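Local coordinates for protein separin (Saccharomyces cerevisiae, PDB 5U1T) that acts as a caspase-like cysteine protease that cleaves the cohesin subunit MCD1/SCC1 at the onset of anaphase, allowing chromosomes to segregate, at residues N1411-L1416 against L1457-N1462; L1416-D1421 against F1466-H1471. One frame throughout, in Å; residues are numbered along the deposited sequence.

Contact 1. Residues N1411-L1416 against L1457-N1462; sequences NISMIL and LKMLQN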
loop_
_atom_site.group_PDB
_atom_site.type_symbol
_atom_site.label_atom_id
_atom_site.label_comp_id
_atom_site.label_asym_id
_atom_site.label_seq_id
_atom_site.Cartn_x
_atom_site.Cartn_y
_atom_site.Cartn_z
ATOM N N ASN A 1411 -20.814 -44.435 29.835
ATOM C CA ASN A 1411 -20.244 -43.249 29.211
ATOM C C ASN A 1411 -20.928 -42.817 27.922
ATOM O O ASN A 1411 -20.258 -42.517 26.934
ATOM C CB ASN A 1411 -18.758 -43.462 28.937
ATOM C CG ASN A 1411 -17.884 -42.805 29.978
ATOM O OD1 ASN A 1411 -17.187 -43.485 30.726
ATOM N ND2 ASN A 1411 -17.925 -41.472 30.041
ATOM N N ILE A 1412 -22.256 -42.767 27.940
ATOM C CA ILE A 1412 -23.009 -42.276 26.790
ATOM C C ILE A 1412 -23.618 -40.877 27.069
ATOM O O ILE A 1412 -24.192 -40.633 28.134
ATOM C CB ILE A 1412 -24.093 -43.310 26.377
ATOM C CG1 ILE A 1412 -25.108 -43.534 27.493
ATOM C CG2 ILE A 1412 -23.458 -44.616 25.952
ATOM C CD1 ILE A 1412 -26.377 -42.789 27.308
ATOM N N SER A 1413 -23.451 -39.959 26.115
ATOM C CA SER A 1413 -23.910 -38.567 26.248
ATOM C C SER A 1413 -25.192 -38.319 25.469
ATOM O O SER A 1413 -25.409 -38.913 24.412
ATOM C CB SER A 1413 -22.842 -37.577 25.761
ATOM O OG SER A 1413 -21.609 -37.738 26.435
ATOM N N MET A 1414 -26.032 -37.430 25.981
ATOM C CA MET A 1414 -27.239 -37.057 25.271
ATOM C C MET A 1414 -27.628 -35.631 25.537
ATOM O O MET A 1414 -27.371 -35.084 26.609
ATOM C CB MET A 1414 -28.386 -37.970 25.645
ATOM C CG MET A 1414 -28.228 -38.575 27.000
ATOM S SD MET A 1414 -29.225 -40.054 27.124
ATOM C CE MET A 1414 -29.005 -40.686 25.466
ATOM N N ILE A 1415 -28.249 -35.031 24.533
ATOM C CA ILE A 1415 -28.738 -33.669 24.610
ATOM C C ILE A 1415 -30.171 -33.686 24.087
ATOM O O ILE A 1415 -30.440 -34.260 23.039
ATOM C CB ILE A 1415 -27.845 -32.712 23.801
ATOM C CG1 ILE A 1415 -26.408 -32.776 24.326
ATOM C CG2 ILE A 1415 -28.385 -31.300 23.840
ATOM C CD1 ILE A 1415 -25.424 -31.991 23.530
ATOM N N LEU A 1416 -31.100 -33.096 24.826
ATOM C CA LEU A 1416 -32.508 -33.183 24.457
ATOM C C LEU A 1416 -33.206 -31.834 24.549
ATOM O O LEU A 1416 -33.313 -31.275 25.634
ATOM C CB LEU A 1416 -33.218 -34.197 25.350
ATOM C CG LEU A 1416 -34.672 -34.497 25.004
ATOM C CD1 LEU A 1416 -34.767 -34.912 23.550
ATOM C CD2 LEU A 1416 -35.221 -35.589 25.913
ATOM N N LEU A 1457 -17.915 -30.455 24.111
ATOM C CA LEU A 1457 -16.599 -30.786 23.592
ATOM C C LEU A 1457 -16.045 -31.977 24.369
ATOM O O LEU A 1457 -15.397 -32.850 23.801
ATOM C CB LEU A 1457 -15.656 -29.587 23.673
ATOM C CG LEU A 1457 -15.822 -28.619 22.501
ATOM C CD1 LEU A 1457 -14.816 -27.512 22.581
ATOM C CD2 LEU A 1457 -15.689 -29.335 21.169
ATOM N N LYS A 1458 -16.316 -32.022 25.671
ATOM C CA LYS A 1458 -15.862 -33.152 26.474
ATOM C C LYS A 1458 -16.832 -34.296 26.234
ATOM O O LYS A 1458 -16.429 -35.452 26.203
ATOM C CB LYS A 1458 -15.722 -32.775 27.975
ATOM C CG LYS A 1458 -16.882 -33.110 28.944
ATOM C CD LYS A 1458 -16.606 -32.531 30.349
ATOM C CE LYS A 1458 -16.018 -31.104 30.236
ATOM N NZ LYS A 1458 -15.917 -30.283 31.500
ATOM N N MET A 1459 -18.102 -33.977 26.009
ATOM C CA MET A 1459 -19.059 -35.015 25.642
ATOM C C MET A 1459 -18.596 -35.772 24.409
ATOM O O MET A 1459 -18.583 -36.995 24.394
ATOM C CB MET A 1459 -20.436 -34.425 25.370
ATOM C CG MET A 1459 -21.333 -34.320 26.573
ATOM S SD MET A 1459 -22.968 -33.803 26.023
ATOM C CE MET A 1459 -23.966 -34.341 27.419
ATOM N N LEU A 1460 -18.205 -35.032 23.380
ATOM C CA LEU A 1460 -17.832 -35.638 22.110
ATOM C C LEU A 1460 -16.606 -36.521 22.223
ATOM O O LEU A 1460 -16.583 -37.622 21.678
ATOM C CB LEU A 1460 -17.580 -34.567 21.053
ATOM C CG LEU A 1460 -18.829 -33.815 20.621
ATOM C CD1 LEU A 1460 -18.447 -32.531 19.889
ATOM C CD2 LEU A 1460 -19.706 -34.716 19.772
ATOM N N GLN A 1461 -15.586 -36.040 22.921
ATOM C CA GLN A 1461 -14.314 -36.741 22.936
ATOM C C GLN A 1461 -14.248 -37.757 24.046
ATOM O O GLN A 1461 -13.245 -38.446 24.181
ATOM C CB GLN A 1461 -13.155 -35.761 23.087
ATOM C CG GLN A 1461 -13.010 -34.762 21.962
ATOM C CD GLN A 1461 -12.113 -33.614 22.357
ATOM O OE1 GLN A 1461 -11.060 -33.812 22.949
ATOM N NE2 GLN A 1461 -12.542 -32.402 22.057
ATOM N N ASN A 1462 -15.306 -37.849 24.847
ATOM C CA ASN A 1462 -15.295 -38.743 26.009
ATOM C C ASN A 1462 -16.557 -39.584 26.156
ATOM O O ASN A 1462 -16.958 -39.910 27.280
ATOM C CB ASN A 1462 -15.072 -37.944 27.304
ATOM C CG ASN A 1462 -13.665 -37.385 27.409
ATOM O OD1 ASN A 1462 -13.427 -36.204 27.162
ATOM N ND2 ASN A 1462 -12.721 -38.243 27.761
#
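Met-1459 carries most of the apolar contact, reaching from its helix to three consecutive residues of strand 1412-1416. Its chain is extended beyond CG (chi2 -173°), which carries the thioether out from the helix to the strand, which it meets at a slant. CG rests near Ser-1413 OG at 3.4 Å, and SD sits 3.8 Å from Ser-1413 CB. The same sulfur meets Ile-1415 CD1 at 3.9 Å, the two side chains crossing obliquely. The terminal methyl CE continues to the backbone, 3.6 Å from Met-1414 O.

Ser-1413 and Ile-1415 point toward the helix, whereas Ile-1412 and Met-1414 point to the other face of the sheet, which helix 1423-1436 covers. Helix 1453-1461 belongs to a beta-alpha-beta crossover: it leads from strand 1444-1447 to strand 1465-1469 and passes over strand 1412-1416, which lies between them. The axes of the short segments 1412-1416 and 1457-1461 approach to 8.6 Å, their N-to-C directions 138° apart. Gln-1444 and Val-1446 of the neighbouring strand also touch Met-1459.

The polar contacts gather toward the helix's C-terminal end. With OG beside its own backbone N (chi1 -57°), Ser-1413 hydrogen-bonds the hydroxyl of Ser-1463, just past the helix. Farther along, Asn-1411 brings ND2 to 3.3 Å from the backbone Asn-1462 O, where the chain has left helical geometry.

Contact 2. Residues L1416-D1421 against F1466-H1471; sequences LNPNGD and FVYIGH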
loop_
_atom_site.group_PDB
_atom_site.type_symbol
_atom_site.label_atom_id
_atom_site.label_comp_id
_atom_site.label_asym_id
_atom_site.label_seq_id
_atom_site.Cartn_x
_atom_site.Cartn_y
_atom_site.Cartn_z
ATOM N N LEU A 1416 -31.100 -33.096 24.826
ATOM C CA LEU A 1416 -32.508 -33.183 24.457
ATOM C C LEU A 1416 -33.206 -31.834 24.549
ATOM O O LEU A 1416 -33.313 -31.275 25.634
ATOM C CB LEU A 1416 -33.218 -34.197 25.350
ATOM C CG LEU A 1416 -34.672 -34.497 25.004
ATOM C CD1 LEU A 1416 -34.767 -34.912 23.550
ATOM C CD2 LEU A 1416 -35.221 -35.589 25.913
ATOM N N ASN A 1417 -33.668 -31.312 23.412
ATOM C CA ASN A 1417 -34.417 -30.052 23.374
ATOM C C ASN A 1417 -33.619 -28.912 24.016
ATOM O O ASN A 1417 -34.091 -28.267 24.951
ATOM C CB ASN A 1417 -35.781 -30.240 24.074
ATOM C CG ASN A 1417 -36.692 -29.018 23.976
ATOM O OD1 ASN A 1417 -36.526 -28.169 23.111
ATOM N ND2 ASN A 1417 -37.672 -28.944 24.869
ATOM N N PRO A 1418 -32.405 -28.641 23.496
ATOM C CA PRO A 1418 -31.486 -27.710 24.162
ATOM C C PRO A 1418 -31.999 -26.287 24.151
ATOM O O PRO A 1418 -31.268 -25.382 24.526
ATOM C CB PRO A 1418 -30.199 -27.806 23.323
ATOM C CG PRO A 1418 -30.428 -28.898 22.320
ATOM C CD PRO A 1418 -31.907 -29.025 22.165
ATOM N N ASN A 1419 -33.236 -26.085 23.728
ATOM C CA ASN A 1419 -33.724 -24.744 23.483
ATOM C C ASN A 1419 -35.212 -24.625 23.771
ATOM O O ASN A 1419 -35.831 -23.615 23.442
ATOM C CB ASN A 1419 -33.421 -24.353 22.038
ATOM C CG ASN A 1419 -33.449 -22.853 21.810
ATOM O OD1 ASN A 1419 -32.433 -22.157 21.975
ATOM N ND2 ASN A 1419 -34.612 -22.345 21.405
ATOM N N GLY A 1420 -35.782 -25.656 24.393
ATOM C CA GLY A 1420 -37.173 -25.632 24.813
ATOM C C GLY A 1420 -38.151 -25.272 23.710
ATOM O O GLY A 1420 -39.196 -24.687 23.979
ATOM N N ASP A 1421 -37.807 -25.611 22.467
ATOM C CA ASP A 1421 -38.651 -25.302 21.311
ATOM C C ASP A 1421 -39.218 -26.568 20.679
ATOM O O ASP A 1421 -39.784 -26.528 19.579
ATOM C CB ASP A 1421 -37.876 -24.493 20.257
ATOM C CG ASP A 1421 -36.497 -25.067 19.972
ATOM O OD1 ASP A 1421 -36.190 -26.155 20.507
ATOM O OD2 ASP A 1421 -35.721 -24.434 19.206
ATOM N N PHE A 1466 -22.659 -40.466 21.330
ATOM C CA PHE A 1466 -23.194 -39.122 21.449
ATOM C C PHE A 1466 -24.522 -38.997 20.712
ATOM O O PHE A 1466 -24.581 -39.239 19.510
ATOM C CB PHE A 1466 -22.204 -38.105 20.900
ATOM C CG PHE A 1466 -22.732 -36.713 20.897
ATOM C CD1 PHE A 1466 -22.697 -35.948 22.046
ATOM C CD2 PHE A 1466 -23.283 -36.170 19.755
ATOM C CE1 PHE A 1466 -23.195 -34.665 22.050
ATOM C CE2 PHE A 1466 -23.785 -34.887 19.754
ATOM C CZ PHE A 1466 -23.736 -34.132 20.897
ATOM N N VAL A 1467 -25.595 -38.633 21.411
ATOM C CA VAL A 1467 -26.865 -38.416 20.719
ATOM C C VAL A 1467 -27.428 -37.030 21.039
ATOM O O VAL A 1467 -27.350 -36.565 22.170
ATOM C CB VAL A 1467 -27.897 -39.533 21.040
ATOM C CG1 VAL A 1467 -27.240 -40.664 21.798
ATOM C CG2 VAL A 1467 -29.115 -38.996 21.774
ATOM N N TYR A 1468 -27.961 -36.368 20.011
ATOM C CA TYR A 1468 -28.369 -34.967 20.090
ATOM C C TYR A 1468 -29.698 -34.729 19.388
ATOM O O TYR A 1468 -29.818 -34.994 18.208
ATOM C CB TYR A 1468 -27.290 -34.074 19.474
ATOM C CG TYR A 1468 -27.679 -32.615 19.256
ATOM C CD1 TYR A 1468 -28.298 -32.199 18.078
ATOM C CD2 TYR A 1468 -27.398 -31.654 20.210
ATOM C CE1 TYR A 1468 -28.639 -30.867 17.871
ATOM C CE2 TYR A 1468 -27.733 -30.320 20.010
ATOM C CZ TYR A 1468 -28.350 -29.931 18.840
ATOM O OH TYR A 1468 -28.679 -28.606 18.650
ATOM N N ILE A 1469 -30.682 -34.204 20.110
ATOM C CA ILE A 1469 -31.975 -33.859 19.520
ATOM C C ILE A 1469 -32.292 -32.357 19.661
ATOM O O ILE A 1469 -32.458 -31.839 20.757
ATOM C CB ILE A 1469 -33.116 -34.687 20.161
ATOM C CG1 ILE A 1469 -32.756 -36.174 20.185
ATOM C CG2 ILE A 1469 -34.429 -34.453 19.435
ATOM C CD1 ILE A 1469 -33.886 -37.064 20.575
ATOM N N GLY A 1470 -32.384 -31.665 18.537
ATOM C CA GLY A 1470 -32.650 -30.239 18.526
ATOM C C GLY A 1470 -32.198 -29.752 17.168
ATOM O O GLY A 1470 -31.827 -30.581 16.339
ATOM N N HIS A 1471 -32.206 -28.446 16.919
ATOM C CA HIS A 1471 -31.865 -27.965 15.585
ATOM C C HIS A 1471 -30.420 -28.231 15.219
ATOM O O HIS A 1471 -29.523 -28.055 16.041
ATOM C CB HIS A 1471 -32.138 -26.481 15.436
ATOM C CG HIS A 1471 -31.794 -25.946 14.082
ATOM N ND1 HIS A 1471 -30.542 -25.451 13.770
ATOM C CD2 HIS A 1471 -32.536 -25.829 12.953
ATOM C CE1 HIS A 1471 -30.532 -25.048 12.512
ATOM N NE2 HIS A 1471 -31.728 -25.262 11.996
#
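Asn-1417 OD1 is gripped by two backbone N-H groups, those of Leu-1422 and, weakly at 2.9 Å, Asp-1421 N, while the residue's own N reaches across to Ile-1469 O at 3.0 Å. That cross-bond has an N-H...O angle of 147°, with the donor tilted 18° from the carbonyl plane. Asn-1417 has CG anti to its N (chi1 -175°), which swings the amide over the loop, and Gly-1420 N bonds Asn-1417 O to close a turn. Leu-1416 pairs with Ile-1469 in a parallel bridge. Their side chains lie side by side on one face, Leu-1416 CD1 3.8 Å from Ile-1469 CD1.

On the other side, Pro-1418 crosses the Tyr-1468 side chain at about a right angle, its CG approaching CE2 obliquely at 3.8 Å. The tyrosine OH donates to His-1471 O at 2.8 Å, with that oxygen in the ring plane. A phenylalanine in place of Tyr-1468 would probably leave the His-1471 carbonyl without this donor. A CB at Gly-1470 would probably crowd Pro-1418 CD; the glycine lies about 7 Å from the side chain of Cys-1497, probably the catalytic cysteine. The loop leaves the C-terminal edge of the parallel strands, where active sites of such alpha/beta folds usually lie.

Asp-1421 OD2 hydrogen-bonds the backbone of the other protein chain. Phe-1429 and Phe-1433 of helix 1423-1436 cover Leu-1416, Thr-1425 of that helix touches Ile-1469, and Ile-1415 of strand 1412-1416 flanks Tyr-1468.

Overall arrangement
From the N terminus, strand 1412-1416 runs into the loop of contact 2, sharing Leu-1416 with it. The chain then forms helix 1423-1436 and strand 1444-1447 before helix 1453-1461 returns to close a 40-residue loop at contact 1. Strand 1465-1469 follows directly and closes the second, 44-residue loop at contact 2. The four segments alternate along the chain, so the two closures cross. Their centres lie 13 Å apart, bridged by probable backbone bonds from Ile-1415 to Val-1467 and Ile-1469. Contact 1 fastens a crossover helix to the sheet, and contact 2 joins the C-terminal ends of two neighbouring parallel strands.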